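Local coordinates for protein mevalonate kinase (Staphylococcus aureus, PDB 2X7I) that probably phosphorylates mevalonate with ATP to give phosphomevalonate, an early step of the mevalonate route to isoprenoids, as a GHMP-family kinase, at residues A[147-152]-A[164-169]. Sequence-based numbering, arbitrary orientation.
Sequences DTQTIV and AETLKT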
loop_
_atom_site.group_PDB
_atom_site.type_symbol
_atom_site.label_atom_id
_atom_site.label_comp_id
_atom_site.label_asym_id
_atom_site.label_seq_id
_atom_site.Cartn_x
_atom_site.Cartn_y
_atom_site.Cartn_z
ATOM N N ASP A 147 7.462 -4.347 -0.324
ATOM C CA ASP A 147 6.017 -4.415 -0.079
ATOM C C ASP A 147 5.670 -5.742 0.599
ATOM O O ASP A 147 4.992 -5.758 1.612
ATOM C CB ASP A 147 5.207 -4.299 -1.377
ATOM C CG ASP A 147 5.371 -2.946 -2.093
ATOM O OD1 ASP A 147 6.236 -2.124 -1.702
ATOM O OD2 ASP A 147 4.619 -2.716 -3.079
ATOM N N THR A 148 6.162 -6.847 0.057
ATOM C CA THR A 148 5.847 -8.157 0.605
ATOM C C THR A 148 6.376 -8.330 2.042
ATOM O O THR A 148 5.676 -8.845 2.909
ATOM C CB THR A 148 6.385 -9.298 -0.284
ATOM O OG1 THR A 148 5.927 -9.114 -1.629
ATOM C CG2 THR A 148 5.910 -10.653 0.234
ATOM N N GLN A 149 7.605 -7.905 2.286
ATOM C CA GLN A 149 8.188 -8.023 3.616
ATOM C C GLN A 149 7.467 -7.125 4.633
ATOM O O GLN A 149 7.186 -7.554 5.745
ATOM C CB GLN A 149 9.693 -7.728 3.579
ATOM C CG GLN A 149 10.378 -7.680 4.950
ATOM C CD GLN A 149 10.266 -8.976 5.747
ATOM O OE1 GLN A 149 9.868 -10.011 5.217
ATOM N NE2 GLN A 149 10.637 -8.919 7.035
ATOM N N THR A 150 7.147 -5.893 4.250
ATOM C CA THR A 150 6.415 -4.990 5.146
ATOM C C THR A 150 5.049 -5.573 5.487
ATOM O O THR A 150 4.664 -5.617 6.651
ATOM C CB THR A 150 6.232 -3.593 4.517
ATOM O OG1 THR A 150 7.512 -3.057 4.151
ATOM C CG2 THR A 150 5.538 -2.652 5.485
ATOM N N ILE A 151 4.334 -6.038 4.470
ATOM C CA ILE A 151 3.009 -6.625 4.645
ATOM C C ILE A 151 3.021 -7.897 5.507
ATOM O O ILE A 151 2.285 -7.983 6.483
ATOM C CB ILE A 151 2.344 -6.928 3.280
ATOM C CG1 ILE A 151 1.951 -5.623 2.584
ATOM C CG2 ILE A 151 1.090 -7.772 3.453
ATOM C CD1 ILE A 151 1.540 -5.833 1.155
ATOM N N VAL A 152 3.862 -8.865 5.154
ATOM C CA VAL A 152 3.926 -10.142 5.866
ATOM C C VAL A 152 4.370 -9.990 7.321
ATOM O O VAL A 152 3.700 -10.483 8.231
ATOM C CB VAL A 152 4.847 -11.141 5.146
ATOM C CG1 VAL A 152 5.073 -12.372 6.000
ATOM C CG2 VAL A 152 4.230 -11.530 3.823
ATOM N N ALA A 164 19.503 -2.848 4.555
ATOM C CA ALA A 164 18.053 -2.785 4.809
ATOM C C ALA A 164 17.717 -3.456 6.143
ATOM O O ALA A 164 18.375 -4.416 6.539
ATOM C CB ALA A 164 17.274 -3.437 3.680
ATOM N N GLU A 165 16.709 -2.935 6.840
ATOM C CA GLU A 165 16.331 -3.456 8.159
ATOM C C GLU A 165 14.821 -3.503 8.309
ATOM O O GLU A 165 14.096 -2.758 7.651
ATOM C CB GLU A 165 16.896 -2.584 9.285
ATOM C CG GLU A 165 18.384 -2.257 9.186
ATOM C CD GLU A 165 19.282 -3.479 9.291
ATOM O OE1 GLU A 165 20.424 -3.424 8.771
ATOM O OE2 GLU A 165 18.853 -4.488 9.898
ATOM N N THR A 166 14.362 -4.384 9.190
ATOM C CA THR A 166 12.960 -4.440 9.579
ATOM C C THR A 166 12.871 -3.887 10.982
ATOM O O THR A 166 13.534 -4.380 11.882
ATOM C CB THR A 166 12.422 -5.875 9.538
ATOM O OG1 THR A 166 12.354 -6.310 8.176
ATOM C CG2 THR A 166 11.028 -5.947 10.163
ATOM N N LEU A 167 12.076 -2.841 11.161
ATOM C CA LEU A 167 11.985 -2.176 12.463
ATOM C C LEU A 167 10.959 -2.882 13.354
ATOM O O LEU A 167 10.341 -3.870 12.946
ATOM C CB LEU A 167 11.618 -0.698 12.280
ATOM C CG LEU A 167 12.461 0.119 11.283
ATOM C CD1 LEU A 167 11.994 1.569 11.236
ATOM C CD2 LEU A 167 13.955 0.054 11.611
ATOM N N LYS A 168 10.787 -2.383 14.573
ATOM C CA LYS A 168 9.745 -2.886 15.465
ATOM C C LYS A 168 8.396 -2.305 15.046
ATOM O O LYS A 168 8.348 -1.331 14.291
ATOM C CB LYS A 168 10.075 -2.533 16.917
ATOM C CG LYS A 168 11.276 -3.300 17.441
ATOM C CD LYS A 168 12.081 -2.526 18.491
ATOM C CE LYS A 168 11.771 -2.969 19.895
ATOM N NZ LYS A 168 12.715 -2.354 20.869
ATOM N N THR A 169 7.308 -2.907 15.532
ATOM C CA THR A 169 5.944 -2.488 15.167
ATOM C C THR A 169 5.764 -0.967 15.238
ATOM O O THR A 169 6.272 -0.320 16.143
ATOM C CB THR A 169 4.879 -3.175 16.074
ATOM O OG1 THR A 169 4.761 -4.553 15.711
ATOM C CG2 THR A 169 3.505 -2.520 15.923
#
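Gln149 and Thr166 meet at the protein surface through a single weak hydrogen bond, in which the side-chain amide of the glutamine donates to the threonine hydroxyl. NE2 of Gln149 lies 3.3 Å from OG1 of Thr166, long for such a bond although the N-H points at the oxygen fairly straight, at 162°. Both side chains set out from the backbone toward the other segment, and they cross at about a right angle. CG of Gln149 lies 4.0 Å from Thr166 OG1, a looser van der Waals approach beside the bond.

CG leaves the helix anti to the backbone nitrogen, and a bend about CB-CG (chi2 59°) turns CD and the amide out of line with the first part of the chain. The last torsion, chi3 at 12°, then presents NE2 rather than OE1 to Thr166; the carbonyl oxygen is directed away. On the partner, OG1 sits beside the backbone nitrogen and anti to the carbonyl carbon (chi1 -69°), which swings the hydroxyl to the helix while CG2 takes the position anti to the nitrogen. With just 65 Å² buried, shared almost evenly by the two residues, this is a small surface contact, and Thr166 remains exposed.

The contact joins helix 145-153, part of the GHMP kinase N-terminal region, to the end of strand 163-166, which pairs antiparallel with strand 157-160 at the margin of the mixed sheet. Backbone hydrogen bonds join Glu165 to Trp158 and, just beyond the strand ends, Leu167 to Pro156. Gln149 also packs on Val157 of strand 157-160 and on Ile129 of helix 125-140, whereas Thr166 touches Lys155 in the connecting loop. Deeper residues of the same helix are buried, with Asp147 salt-bridged to Lys14 and Ile151 packed on Ala105 of helix 103-119.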